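Local coordinates for Tol-Pal system protein TolB (Acinetobacter baumannii, PDB 7MX5) that probably serves as the periplasmic component of the Tol-Pal system, which helps draw the outer membrane inward during cell division and keeps it intact, at residues Pro171-Ala176 / Val187-Lys192; Trp177-Lys182 / Pro219-Asp224; Thr210-Leu215 / Ala232-Asn237; Met228-Ser233 / Tyr241-Ser246; Arg252-Ser257 / Lys270-Thr275. All blocks are in the same frame, centred on the assembly; numbering follows the deposited sequence.

All five contacts lie in the beta-propeller part of the chain. Interactions 1 and 4 are beta hairpins within single blades, held by backbone ladders; interaction 4 is buried, while interaction 1 sits at a hairpin's partly buried end. Interaction 2 lies at the surface between two blades and has no direct hydrogen bond, only proline, aromatic and water contacts. Interactions 3 and 5 each involve a loop that carries the chain from one blade to the next: interaction 3 is part backbone and part side chain, and interaction 5 is buried packing on two phenylalanine rings. Interactions 3 and 4 share Ala232 and Ser233; interaction 4 touches 2 and 5, and interaction 1 touches 2 at Pro219.

Interaction 1 (Pro171-Ala176 / Val187-Lys192); sequences PILSPA and VSFETK
Val187 pairs with Leu173 by two backbone bonds: its N gives to Leu173 O at 2.8 Å, and its O takes Leu173 N at 2.7 Å. That oxygen also meets the CA-H of Ile172 (Val187 O to Ile172 CA, 3.2 Å). The two side chains lie on the same face of the sheet. One residue on, Ser188 faces Ile172 as an antiparallel non-hydrogen-bonded pair, with both side chains on the other face. Ser188 OG accepts from Glu190 N, an ST turn that bends the chain off the strand, and donates to the anti lone pair of Glu190 OE1 at 2.7 Å. The same carboxylate oxygen is in a salt bridge with Arg206. Phe189 N then reaches Pro171 O at 2.9 Å, bent to 139° at the hydrogen. With CG beside its own N (chi1 -68°), Phe189 sets its ring beside Pro171 and Leu173: CD1 brings the ring edge to 3.2 Å from Pro171 O, and CE1 meets Leu173 CD1 at 3.6 Å. This hairpin joins the first two strands of a four-stranded propeller blade. As its ladder runs out, Pro171 O is held by Phe189 N and by a water, 3.0 Å from that oxygen, that also donates to Ser188 OG; the last carbonyl is therefore satisfied by both turn and solvent.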
# COMPACT_ATOMS: atom_id res chain seq x y z
N PRO A 171 -2.07 10.50 -20.63
CA PRO A 171 -1.40 9.98 -19.43
C PRO A 171 -1.99 10.50 -18.13
O PRO A 171 -2.26 11.69 -17.98
CB PRO A 171 0.05 10.44 -19.61
CG PRO A 171 0.22 10.66 -21.07
CD PRO A 171 -1.12 10.91 -21.68
N ILE A 172 -2.19 9.58 -17.19
CA ILE A 172 -2.49 9.90 -15.80
C ILE A 172 -1.39 9.29 -14.95
O ILE A 172 -1.17 8.07 -14.99
CB ILE A 172 -3.87 9.36 -15.37
CG1 ILE A 172 -4.99 10.10 -16.11
CG2 ILE A 172 -4.05 9.49 -13.86
CD1 ILE A 172 -6.35 9.47 -15.92
N LEU A 173 -0.67 10.13 -14.20
CA LEU A 173 0.54 9.70 -13.52
C LEU A 173 0.52 10.08 -12.05
O LEU A 173 -0.12 11.06 -11.65
CB LEU A 173 1.79 10.32 -14.18
CG LEU A 173 1.84 10.38 -15.70
CD1 LEU A 173 2.93 11.34 -16.16
CD2 LEU A 173 2.05 9.00 -16.29
N SER A 174 1.23 9.28 -11.25
CA SER A 174 1.59 9.55 -9.87
C SER A 174 0.38 9.85 -8.98
O SER A 174 0.18 11.00 -8.57
CB SER A 174 2.57 10.72 -9.81
OG SER A 174 3.70 10.48 -10.63
N PRO A 175 -0.43 8.85 -8.64
CA PRO A 175 -1.47 9.07 -7.63
C PRO A 175 -0.84 9.21 -6.25
O PRO A 175 0.02 8.42 -5.86
CB PRO A 175 -2.35 7.81 -7.72
CG PRO A 175 -1.80 6.98 -8.84
CD PRO A 175 -0.43 7.47 -9.17
N ALA A 176 -1.27 10.23 -5.51
CA ALA A 176 -0.74 10.52 -4.19
C ALA A 176 -1.90 10.70 -3.22
O ALA A 176 -2.85 11.43 -3.51
CB ALA A 176 0.14 11.77 -4.20
N VAL A 187 -1.53 13.50 -11.61
CA VAL A 187 -1.12 14.32 -12.74
C VAL A 187 -1.86 13.82 -13.97
O VAL A 187 -1.77 12.64 -14.32
CB VAL A 187 0.40 14.26 -12.95
CG1 VAL A 187 0.82 15.21 -14.06
CG2 VAL A 187 1.12 14.59 -11.66
N SER A 188 -2.60 14.72 -14.61
CA SER A 188 -3.43 14.37 -15.76
C SER A 188 -3.00 15.17 -16.98
O SER A 188 -2.64 16.35 -16.86
CB SER A 188 -4.91 14.61 -15.47
OG SER A 188 -5.70 14.34 -16.62
N PHE A 189 -3.04 14.53 -18.14
CA PHE A 189 -2.78 15.18 -19.42
C PHE A 189 -4.03 15.22 -20.30
O PHE A 189 -3.90 15.38 -21.52
CB PHE A 189 -1.63 14.49 -20.15
CG PHE A 189 -0.29 14.64 -19.49
CD1 PHE A 189 0.00 13.96 -18.31
CD2 PHE A 189 0.68 15.46 -20.04
CE1 PHE A 189 1.23 14.10 -17.70
CE2 PHE A 189 1.91 15.60 -19.43
CZ PHE A 189 2.19 14.92 -18.26
N GLU A 190 -5.22 15.06 -19.71
CA GLU A 190 -6.45 15.09 -20.49
C GLU A 190 -6.55 16.36 -21.32
O GLU A 190 -7.10 16.34 -22.43
CB GLU A 190 -7.67 14.95 -19.56
CG GLU A 190 -7.95 16.15 -18.67
CD GLU A 190 -8.81 15.80 -17.48
OE1 GLU A 190 -8.32 15.10 -16.57
OE2 GLU A 190 -9.98 16.24 -17.44
N THR A 191 -6.03 17.47 -20.81
CA THR A 191 -5.65 18.61 -21.62
C THR A 191 -4.13 18.58 -21.79
O THR A 191 -3.42 18.18 -20.86
CB THR A 191 -6.09 19.93 -20.99
OG1 THR A 191 -5.09 20.37 -20.06
CG2 THR A 191 -7.41 19.75 -20.26
N LYS A 192 -3.66 18.98 -22.97
CA LYS A 192 -2.26 18.86 -23.36
C LYS A 192 -1.29 19.26 -22.25
O LYS A 192 -0.30 18.57 -22.00
CB LYS A 192 -1.99 19.71 -24.60
CG LYS A 192 -0.87 19.18 -25.49
CD LYS A 192 0.37 20.03 -25.34
CE LYS A 192 1.41 19.69 -26.40
NZ LYS A 192 2.29 18.57 -25.97
O HOH W 1 -5.11 12.47 -18.57

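Interaction 2 (Trp177-Lys182 / Pro219-Asp224); sequences WTPDAK and PSFSPD
Pro179 and Phe221 meet at about a right angle, the proline CD lying 3.7 Å from Phe221 CB. Phe221 keeps CG beside its own N (chi1 -73°), and this lays the ring under Thr178, whose OG1 stands 4.1 Å above the ring plane, over its centre. Thr178 itself is turned well off a staggered position (chi1 -120°). The remaining edge of Pro179 leans on backbone oxygens, with CG 3.1 Å from Ser222 O and CB 3.9 Å from Pro223 O. Here the turn between the first two strands of one propeller blade rests on the end of the first strand of the next blade. Each side carries the same run of aromatic, hydroxyl, proline and aspartate, a sequence pattern of these WD40-like repeats. Thr178 to Ala181 form a type I turn closed by Ala181 N to Thr178 O, 2.7 Å, and Asp180 adds an Asx turn, its OD1 taking Lys182 N at 3.0 Å through the anti lone pair. Asp224 OD1 bonds to Lys226 N. A water accepts from Phe221 N at 3.0 Å and donates weakly to Trp177 O, bridging the two blades beside the ring.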
# COMPACT_ATOMS: atom_id res chain seq x y z
N TRP A 177 -1.81 10.04 -2.06
CA TRP A 177 -2.88 10.05 -1.08
C TRP A 177 -2.74 11.24 -0.14
O TRP A 177 -1.64 11.54 0.34
CB TRP A 177 -2.87 8.75 -0.27
CG TRP A 177 -3.50 7.60 -0.98
CD1 TRP A 177 -2.86 6.62 -1.69
CD2 TRP A 177 -4.90 7.29 -1.06
NE1 TRP A 177 -3.77 5.73 -2.20
CE2 TRP A 177 -5.03 6.12 -1.83
CE3 TRP A 177 -6.05 7.90 -0.55
CZ2 TRP A 177 -6.27 5.54 -2.10
CZ3 TRP A 177 -7.28 7.33 -0.82
CH2 TRP A 177 -7.38 6.16 -1.59
N THR A 178 -3.85 11.92 0.11
CA THR A 178 -3.87 12.97 1.11
C THR A 178 -3.72 12.36 2.50
O THR A 178 -4.08 11.20 2.72
CB THR A 178 -5.17 13.77 0.99
OG1 THR A 178 -4.87 15.15 0.72
CG2 THR A 178 -6.02 13.68 2.25
N PRO A 179 -3.15 13.11 3.46
CA PRO A 179 -2.79 12.52 4.76
C PRO A 179 -3.89 11.71 5.43
O PRO A 179 -3.60 10.65 6.00
CB PRO A 179 -2.42 13.74 5.61
CG PRO A 179 -2.06 14.81 4.65
CD PRO A 179 -2.65 14.49 3.31
N ASP A 180 -5.14 12.17 5.39
CA ASP A 180 -6.24 11.43 5.98
C ASP A 180 -6.97 10.54 4.97
O ASP A 180 -8.04 10.02 5.29
CB ASP A 180 -7.23 12.39 6.66
CG ASP A 180 -7.76 13.46 5.73
OD1 ASP A 180 -8.00 13.17 4.54
OD2 ASP A 180 -7.93 14.61 6.19
N ALA A 181 -6.41 10.37 3.78
CA ALA A 181 -6.92 9.47 2.74
C ALA A 181 -8.34 9.82 2.31
O ALA A 181 -9.05 8.97 1.77
CB ALA A 181 -6.86 8.01 3.20
N LYS A 182 -8.78 11.06 2.52
CA LYS A 182 -10.09 11.49 2.05
C LYS A 182 -10.05 11.99 0.62
O LYS A 182 -11.06 11.91 -0.09
CB LYS A 182 -10.65 12.59 2.96
CG LYS A 182 -11.60 12.10 4.03
CD LYS A 182 -11.29 12.74 5.37
CE LYS A 182 -12.26 12.27 6.44
NZ LYS A 182 -12.45 13.29 7.51
N PRO A 219 3.28 14.30 -7.09
CA PRO A 219 2.83 15.05 -5.92
C PRO A 219 3.02 14.26 -4.63
O PRO A 219 3.06 13.03 -4.62
CB PRO A 219 1.34 15.30 -6.19
CG PRO A 219 0.94 14.25 -7.17
CD PRO A 219 2.16 13.71 -7.85
N SER A 220 3.14 15.01 -3.53
CA SER A 220 3.27 14.43 -2.20
C SER A 220 2.81 15.48 -1.20
O SER A 220 3.16 16.65 -1.32
CB SER A 220 4.71 14.00 -1.91
OG SER A 220 4.84 13.51 -0.59
N PHE A 221 2.03 15.04 -0.21
CA PHE A 221 1.34 15.95 0.69
C PHE A 221 1.97 15.96 2.07
O PHE A 221 2.42 14.92 2.57
CB PHE A 221 -0.14 15.57 0.79
CG PHE A 221 -0.93 15.90 -0.44
CD1 PHE A 221 -1.32 17.20 -0.69
CD2 PHE A 221 -1.25 14.91 -1.35
CE1 PHE A 221 -2.04 17.51 -1.83
CE2 PHE A 221 -1.97 15.22 -2.49
CZ PHE A 221 -2.36 16.52 -2.73
N SER A 222 2.01 17.15 2.67
CA SER A 222 2.58 17.31 4.00
C SER A 222 1.73 16.57 5.04
O SER A 222 0.50 16.50 4.91
CB SER A 222 2.65 18.79 4.36
OG SER A 222 3.99 19.23 4.44
N PRO A 223 2.36 16.00 6.06
CA PRO A 223 1.58 15.36 7.13
C PRO A 223 0.59 16.30 7.81
O PRO A 223 -0.48 15.86 8.24
CB PRO A 223 2.64 14.87 8.12
CG PRO A 223 3.91 14.80 7.34
CD PRO A 223 3.80 15.73 6.17
N ASP A 224 0.92 17.59 7.91
CA ASP A 224 0.01 18.55 8.54
C ASP A 224 -1.14 18.96 7.63
O ASP A 224 -2.00 19.73 8.07
CB ASP A 224 0.79 19.79 9.00
CG ASP A 224 1.48 20.53 7.85
OD1 ASP A 224 1.17 20.25 6.67
OD2 ASP A 224 2.34 21.39 8.14
O HOH W 2 1.47 12.12 -0.60

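Interaction 3 (Thr210-Leu215 / Ala232-Asn237); sequences TSFKGL and ASMNGN
Leu215 and Ala232 form an antiparallel non-hydrogen-bonded pair with their CA atoms 4.1 Å apart, and next to it Ser233 N donates to Gly214 O at a modelled 2.5 Å, too short to be taken literally. Gly214 has no side chain, and the backbones come close enough here for its CA to lie 3.1 Å from Ser233 O in a CA-H...O contact. The main side-chain contact is made by Phe212. Its CG is set between the backbone N and the carbonyl carbon (chi1 45°), which swings the ring across to the other segment, and CE1 lies 3.5 Å from Ala232 CB, with that methyl in the ring plane at its edge. Leu215 CB, of the same segment, stands over one face toward the rim, 3.8 Å above the plane. Met234 starts away from the contact, but bends at chi2 and chi3 bring its sulfur back to an oblique Met-aromatic contact, SD 5.3 Å from the Phe212 ring centroid. Beyond the sulfur, the CE methyl packs against Lys213, 3.6 Å from NZ, the two chains crossing at a slant. Ser233 OG finds its main partner in Asn216 OD1. The segment 210-215 leads from strand 206-211, the outermost of its blade, into strand 215-221, the first of the next, and 232-237 is the loop between strands 227-232 and 239-244. Phe212 and Leu215 both pack on Phe230 of strand 227-232, Leu215 also touches Ile196 of the preceding blade, and Thr210 touches Met243 of strand 239-244.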
# COMPACT_ATOMS: atom_id res chain seq x y z
N THR A 210 -2.18 22.84 -9.58
CA THR A 210 -1.25 23.62 -10.39
C THR A 210 -1.23 23.07 -11.81
O THR A 210 -1.60 21.91 -12.05
CB THR A 210 0.16 23.61 -9.79
OG1 THR A 210 0.96 24.61 -10.44
CG2 THR A 210 0.82 22.25 -9.97
N SER A 211 -0.80 23.91 -12.74
CA SER A 211 -0.76 23.54 -14.15
C SER A 211 0.05 24.54 -14.97
O SER A 211 -0.33 25.71 -15.08
CB SER A 211 -2.18 23.45 -14.72
OG SER A 211 -2.17 22.86 -16.01
N PHE A 212 1.17 24.09 -15.54
CA PHE A 212 1.97 24.94 -16.41
C PHE A 212 2.78 24.06 -17.35
O PHE A 212 2.53 22.85 -17.46
CB PHE A 212 2.86 25.89 -15.59
CG PHE A 212 3.56 25.22 -14.44
CD1 PHE A 212 4.78 24.59 -14.63
CD2 PHE A 212 3.01 25.25 -13.17
CE1 PHE A 212 5.42 23.98 -13.57
CE2 PHE A 212 3.65 24.64 -12.11
CZ PHE A 212 4.86 24.01 -12.31
N LYS A 213 3.76 24.66 -18.03
CA LYS A 213 4.46 23.99 -19.12
C LYS A 213 5.52 23.02 -18.61
O LYS A 213 5.73 21.96 -19.22
CB LYS A 213 5.09 25.03 -20.04
CG LYS A 213 5.52 26.30 -19.32
CD LYS A 213 6.12 27.32 -20.28
CE LYS A 213 5.86 28.74 -19.80
NZ LYS A 213 6.98 29.66 -20.14
N GLY A 214 6.19 23.35 -17.52
CA GLY A 214 7.28 22.54 -17.02
C GLY A 214 6.92 21.55 -15.94
O GLY A 214 7.83 20.94 -15.36
N LEU A 215 5.64 21.35 -15.66
CA LEU A 215 5.22 20.46 -14.58
C LEU A 215 5.56 19.02 -14.92
O LEU A 215 5.05 18.47 -15.90
CB LEU A 215 3.73 20.62 -14.32
CG LEU A 215 3.14 19.78 -13.19
CD1 LEU A 215 3.80 20.14 -11.86
CD2 LEU A 215 1.63 19.96 -13.11
N ALA A 232 8.88 19.87 -11.09
CA ALA A 232 8.60 20.71 -12.25
C ALA A 232 9.90 21.27 -12.78
O ALA A 232 10.80 21.61 -12.00
CB ALA A 232 7.63 21.84 -11.89
N SER A 233 10.00 21.38 -14.10
CA SER A 233 11.17 21.92 -14.78
C SER A 233 10.70 23.08 -15.65
O SER A 233 10.36 22.88 -16.82
CB SER A 233 11.87 20.86 -15.61
OG SER A 233 10.93 20.01 -16.26
N MET A 234 10.68 24.29 -15.08
CA MET A 234 10.31 25.46 -15.87
C MET A 234 11.17 25.55 -17.12
O MET A 234 10.66 25.73 -18.24
CB MET A 234 10.44 26.73 -15.03
CG MET A 234 9.12 27.45 -14.72
SD MET A 234 7.84 27.53 -16.00
CE MET A 234 8.73 28.12 -17.43
N ASN A 235 12.48 25.40 -16.96
CA ASN A 235 13.40 25.32 -18.09
C ASN A 235 14.42 24.23 -17.80
O ASN A 235 15.03 24.21 -16.73
CB ASN A 235 14.09 26.66 -18.34
CG ASN A 235 15.58 26.51 -18.62
OD1 ASN A 235 15.99 26.40 -19.78
ND2 ASN A 235 16.39 26.53 -17.57
N GLY A 236 14.58 23.32 -18.75
CA GLY A 236 15.64 22.32 -18.68
C GLY A 236 15.38 21.13 -17.77
O GLY A 236 14.75 20.16 -18.18
N ASN A 237 15.86 21.21 -16.53
CA ASN A 237 15.96 20.03 -15.68
C ASN A 237 14.94 20.07 -14.54
O ASN A 237 14.63 21.13 -14.00
CB ASN A 237 17.37 19.93 -15.09
CG ASN A 237 18.44 20.38 -16.07
OD1 ASN A 237 18.65 21.58 -16.27
ND2 ASN A 237 19.11 19.43 -16.70

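Interaction 4 (Met228-Ser233 / Tyr241-Ser246); sequences MLFTAS and YQMDLS
Met228 and Met243 form one hydrogen-bonded pair of this hairpin, and Phe230 and Tyr241 form another. Met243 N gives to Met228 O at 2.6 Å, nearly straight (173° at the hydrogen), and Met228 N gives to Met243 O at 2.9 Å. Two residues along, Tyr241 N reaches Phe230 O at 2.8 Å and Phe230 N reaches Tyr241 O at 2.9 Å. Tyr241 O also takes the CA-H of Leu229, so this carbonyl has two donors. Ala232 O meets the Tyr241 ring at its edge, in plane, 3.2 Å from CE1. The tyrosine sits with its CB over one face of Phe230, 3.7 Å from the ring centroid in a CH-pi contact. The two rings are near parallel but slid apart, so they barely overlap. On the opposite face of the sheet Leu229 CD2 lies 3.7 Å from Gln242 CB, while Gln242 NE2 has a weak bond to Tyr265 OH. Four backbone donors and four acceptors are thus paired within a buried hairpin, leaving its apolar side chains to pack on Val250 within the blade and on Ile209 of the preceding blade, so that this face joins the two.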
# COMPACT_ATOMS: atom_id res chain seq x y z
N MET A 228 2.21 20.83 -0.15
CA MET A 228 2.37 19.76 -1.13
C MET A 228 3.66 19.98 -1.90
O MET A 228 3.96 21.11 -2.32
CB MET A 228 1.18 19.71 -2.10
CG MET A 228 1.44 18.87 -3.35
SD MET A 228 0.22 19.14 -4.65
CE MET A 228 1.14 20.25 -5.71
N LEU A 229 4.43 18.91 -2.08
CA LEU A 229 5.62 18.94 -2.91
C LEU A 229 5.30 18.40 -4.30
O LEU A 229 4.42 17.55 -4.47
CB LEU A 229 6.75 18.11 -2.29
CG LEU A 229 7.43 18.68 -1.04
CD1 LEU A 229 8.14 17.57 -0.28
CD2 LEU A 229 8.39 19.79 -1.40
N PHE A 230 6.03 18.89 -5.29
CA PHE A 230 5.86 18.43 -6.66
C PHE A 230 7.12 18.73 -7.45
O PHE A 230 7.91 19.60 -7.08
CB PHE A 230 4.63 19.05 -7.33
CG PHE A 230 4.69 20.55 -7.46
CD1 PHE A 230 4.43 21.37 -6.37
CD2 PHE A 230 5.00 21.14 -8.67
CE1 PHE A 230 4.48 22.75 -6.49
CE2 PHE A 230 5.06 22.52 -8.80
CZ PHE A 230 4.79 23.32 -7.70
N THR A 231 7.30 18.00 -8.54
CA THR A 231 8.43 18.17 -9.43
C THR A 231 8.01 18.96 -10.66
O THR A 231 6.92 18.75 -11.21
CB THR A 231 9.01 16.82 -9.86
OG1 THR A 231 9.03 15.93 -8.74
CG2 THR A 231 10.42 16.99 -10.40
N ALA A 232 8.88 19.87 -11.09
CA ALA A 232 8.60 20.71 -12.25
C ALA A 232 9.90 21.27 -12.78
O ALA A 232 10.80 21.61 -12.00
CB ALA A 232 7.63 21.84 -11.89
N SER A 233 10.00 21.38 -14.10
CA SER A 233 11.17 21.92 -14.78
C SER A 233 10.70 23.08 -15.65
O SER A 233 10.36 22.88 -16.82
CB SER A 233 11.87 20.86 -15.61
OG SER A 233 10.93 20.01 -16.26
N TYR A 241 9.57 21.55 -5.91
CA TYR A 241 8.86 22.73 -5.43
C TYR A 241 7.95 22.34 -4.28
O TYR A 241 7.43 21.23 -4.23
CB TYR A 241 8.03 23.36 -6.55
CG TYR A 241 8.84 23.95 -7.68
CD1 TYR A 241 9.27 23.16 -8.74
CD2 TYR A 241 9.18 25.30 -7.69
CE1 TYR A 241 10.01 23.69 -9.77
CE2 TYR A 241 9.92 25.84 -8.72
CZ TYR A 241 10.34 25.03 -9.76
OH TYR A 241 11.08 25.58 -10.78
N GLN A 242 7.77 23.27 -3.34
CA GLN A 242 6.80 23.10 -2.27
C GLN A 242 5.68 24.11 -2.45
O GLN A 242 5.94 25.31 -2.60
CB GLN A 242 7.44 23.28 -0.89
CG GLN A 242 6.51 22.86 0.24
CD GLN A 242 7.10 23.05 1.62
OE1 GLN A 242 8.17 23.64 1.77
NE2 GLN A 242 6.41 22.56 2.64
N MET A 243 4.45 23.63 -2.43
CA MET A 243 3.27 24.48 -2.53
C MET A 243 2.63 24.66 -1.16
O MET A 243 2.61 23.73 -0.35
CB MET A 243 2.25 23.90 -3.50
CG MET A 243 1.40 24.97 -4.16
SD MET A 243 -0.06 24.32 -4.96
CE MET A 243 0.05 25.16 -6.53
N ASP A 244 2.10 25.85 -0.93
CA ASP A 244 1.25 26.12 0.23
C ASP A 244 -0.20 26.09 -0.24
O ASP A 244 -0.58 26.85 -1.13
CB ASP A 244 1.61 27.46 0.86
CG ASP A 244 0.65 27.85 1.98
OD1 ASP A 244 0.19 26.95 2.71
OD2 ASP A 244 0.37 29.06 2.12
N LEU A 245 -1.00 25.21 0.37
CA LEU A 245 -2.33 24.94 -0.16
C LEU A 245 -3.26 26.14 -0.04
O LEU A 245 -4.16 26.30 -0.87
CB LEU A 245 -2.94 23.74 0.57
CG LEU A 245 -2.24 22.39 0.41
CD1 LEU A 245 -3.21 21.25 0.71
CD2 LEU A 245 -1.65 22.23 -0.98
N SER A 246 -3.04 27.00 0.95
CA SER A 246 -3.98 28.09 1.21
C SER A 246 -3.95 29.13 0.10
O SER A 246 -5.01 29.56 -0.39
CB SER A 246 -3.67 28.74 2.56
OG SER A 246 -2.43 29.41 2.52

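Interaction 5 (Arg252-Ser257 / Lys270-Thr275); sequences RMTNDS and KAFIFT
Thr254 lies against two phenylalanines of one strand. Its OG1 sits at the edge of the Phe272 ring, near its plane and 3.9 Å from CZ, and also stands 4.3 Å above the plane of the Phe274 ring, toward the rim. The methyl CG2 lies 3.9 Å from Phe274 CZ. On either side the neighbours extend the contact. Met253, with its chain bent at chi2 and chi3, puts CE 3.8 Å from Phe272 CE2, and Asn255 ND2 lies at the edge of the Phe274 ring, 3.8 Å from CE2, a packing contact with the amide plane turned 61° from the ring. Phe272 and Phe274 reach the loop together because they are two residues apart on strand 271-276, and both have CG between N and the carbonyl carbon (chi1 70° and 64°). One shell out, the Arg252 side chain folds back, and its NH2 donates to Thr254 O at 2.8 Å, tying the loop to itself; the position of Asn255 OD1 is uncertain, which leaves its bond to Ser276 OG doubtful. Further out Phe272 meets the rings of Tyr287 and Phe289, and both phenylalanines touch Ile240 of strand 239-244. Segment 252-257 is part of the passage from strand 249-252, the outermost strand of its blade, to strand 263-265, which opens the next; here it covers the second strand of that next blade, 271-276, with strand 283-288 alongside.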
# COMPACT_ATOMS: atom_id res chain seq x y z
N ARG A 252 10.76 27.26 -4.99
CA ARG A 252 11.56 26.08 -5.26
C ARG A 252 12.53 25.77 -4.12
O ARG A 252 12.81 26.60 -3.26
CB ARG A 252 12.34 26.27 -6.57
CG ARG A 252 13.44 27.30 -6.52
CD ARG A 252 14.50 26.95 -7.55
NE ARG A 252 15.35 25.88 -7.07
CZ ARG A 252 16.59 26.05 -6.62
NH1 ARG A 252 17.15 27.25 -6.58
NH2 ARG A 252 17.27 24.99 -6.18
N MET A 253 13.03 24.53 -4.14
CA MET A 253 13.87 24.04 -3.05
C MET A 253 15.21 23.47 -3.50
O MET A 253 16.26 23.97 -3.09
CB MET A 253 13.10 23.00 -2.23
CG MET A 253 11.60 23.24 -2.15
SD MET A 253 11.16 24.21 -0.71
CE MET A 253 11.02 22.93 0.52
N THR A 254 15.20 22.39 -4.28
CA THR A 254 16.50 21.77 -4.55
C THR A 254 17.07 21.42 -5.92
O THR A 254 17.69 22.26 -6.59
CB THR A 254 16.69 20.47 -3.70
OG1 THR A 254 15.75 20.42 -2.62
CG2 THR A 254 18.10 20.40 -3.14
N ASN A 255 16.86 20.17 -6.32
CA ASN A 255 17.55 19.62 -7.48
C ASN A 255 17.54 19.96 -8.96
O ASN A 255 16.63 19.63 -9.69
CB ASN A 255 17.63 18.13 -7.34
CG ASN A 255 19.00 17.70 -6.98
OD1 ASN A 255 19.58 16.85 -7.61
ND2 ASN A 255 19.56 18.36 -6.01
N ASP A 256 18.62 20.59 -9.40
CA ASP A 256 18.79 20.80 -10.83
C ASP A 256 19.92 19.88 -11.30
O ASP A 256 20.99 20.33 -11.70
CB ASP A 256 19.12 22.28 -11.09
CG ASP A 256 19.05 22.66 -12.56
OD1 ASP A 256 19.31 21.80 -13.42
OD2 ASP A 256 18.74 23.84 -12.85
N SER A 257 19.67 18.57 -11.24
CA SER A 257 20.73 17.58 -11.33
C SER A 257 20.74 16.77 -12.62
O SER A 257 21.60 15.90 -12.78
CB SER A 257 20.66 16.61 -10.14
OG SER A 257 19.44 15.91 -10.12
N LYS A 270 9.38 17.07 9.45
CA LYS A 270 10.63 17.80 9.60
C LYS A 270 11.41 17.93 8.30
O LYS A 270 12.22 18.85 8.17
CB LYS A 270 11.52 17.11 10.64
CG LYS A 270 10.88 16.96 12.02
CD LYS A 270 11.89 17.25 13.12
CE LYS A 270 11.89 16.16 14.17
NZ LYS A 270 13.27 15.70 14.49
N ALA A 271 11.18 17.04 7.34
CA ALA A 271 12.03 16.98 6.16
C ALA A 271 11.29 16.25 5.04
O ALA A 271 10.14 15.83 5.20
CB ALA A 271 13.35 16.28 6.49
N PHE A 272 11.96 16.13 3.90
CA PHE A 272 11.51 15.27 2.82
C PHE A 272 12.73 14.66 2.14
O PHE A 272 13.84 15.19 2.21
CB PHE A 272 10.64 16.03 1.80
CG PHE A 272 11.38 17.04 0.97
CD1 PHE A 272 12.01 16.67 -0.21
CD2 PHE A 272 11.42 18.37 1.34
CE1 PHE A 272 12.69 17.60 -0.98
CE2 PHE A 272 12.09 19.30 0.58
CZ PHE A 272 12.72 18.92 -0.58
N ILE A 273 12.51 13.52 1.48
CA ILE A 273 13.57 12.83 0.76
C ILE A 273 13.32 12.98 -0.73
O ILE A 273 12.20 13.25 -1.18
CB ILE A 273 13.67 11.34 1.16
CG1 ILE A 273 12.45 10.57 0.65
CG2 ILE A 273 13.80 11.21 2.67
CD1 ILE A 273 12.63 9.07 0.72
N PHE A 274 14.38 12.80 -1.51
CA PHE A 274 14.30 12.99 -2.95
C PHE A 274 15.50 12.33 -3.61
O PHE A 274 16.52 12.06 -2.97
CB PHE A 274 14.24 14.48 -3.32
CG PHE A 274 15.47 15.25 -2.93
CD1 PHE A 274 15.71 15.58 -1.61
CD2 PHE A 274 16.39 15.64 -3.89
CE1 PHE A 274 16.84 16.29 -1.25
CE2 PHE A 274 17.52 16.34 -3.54
CZ PHE A 274 17.75 16.67 -2.22
N THR A 275 15.36 12.07 -4.91
CA THR A 275 16.43 11.49 -5.72
C THR A 275 17.25 12.61 -6.35
O THR A 275 16.71 13.65 -6.73
CB THR A 275 15.85 10.58 -6.80
OG1 THR A 275 15.11 9.52 -6.18
CG2 THR A 275 16.95 9.99 -7.66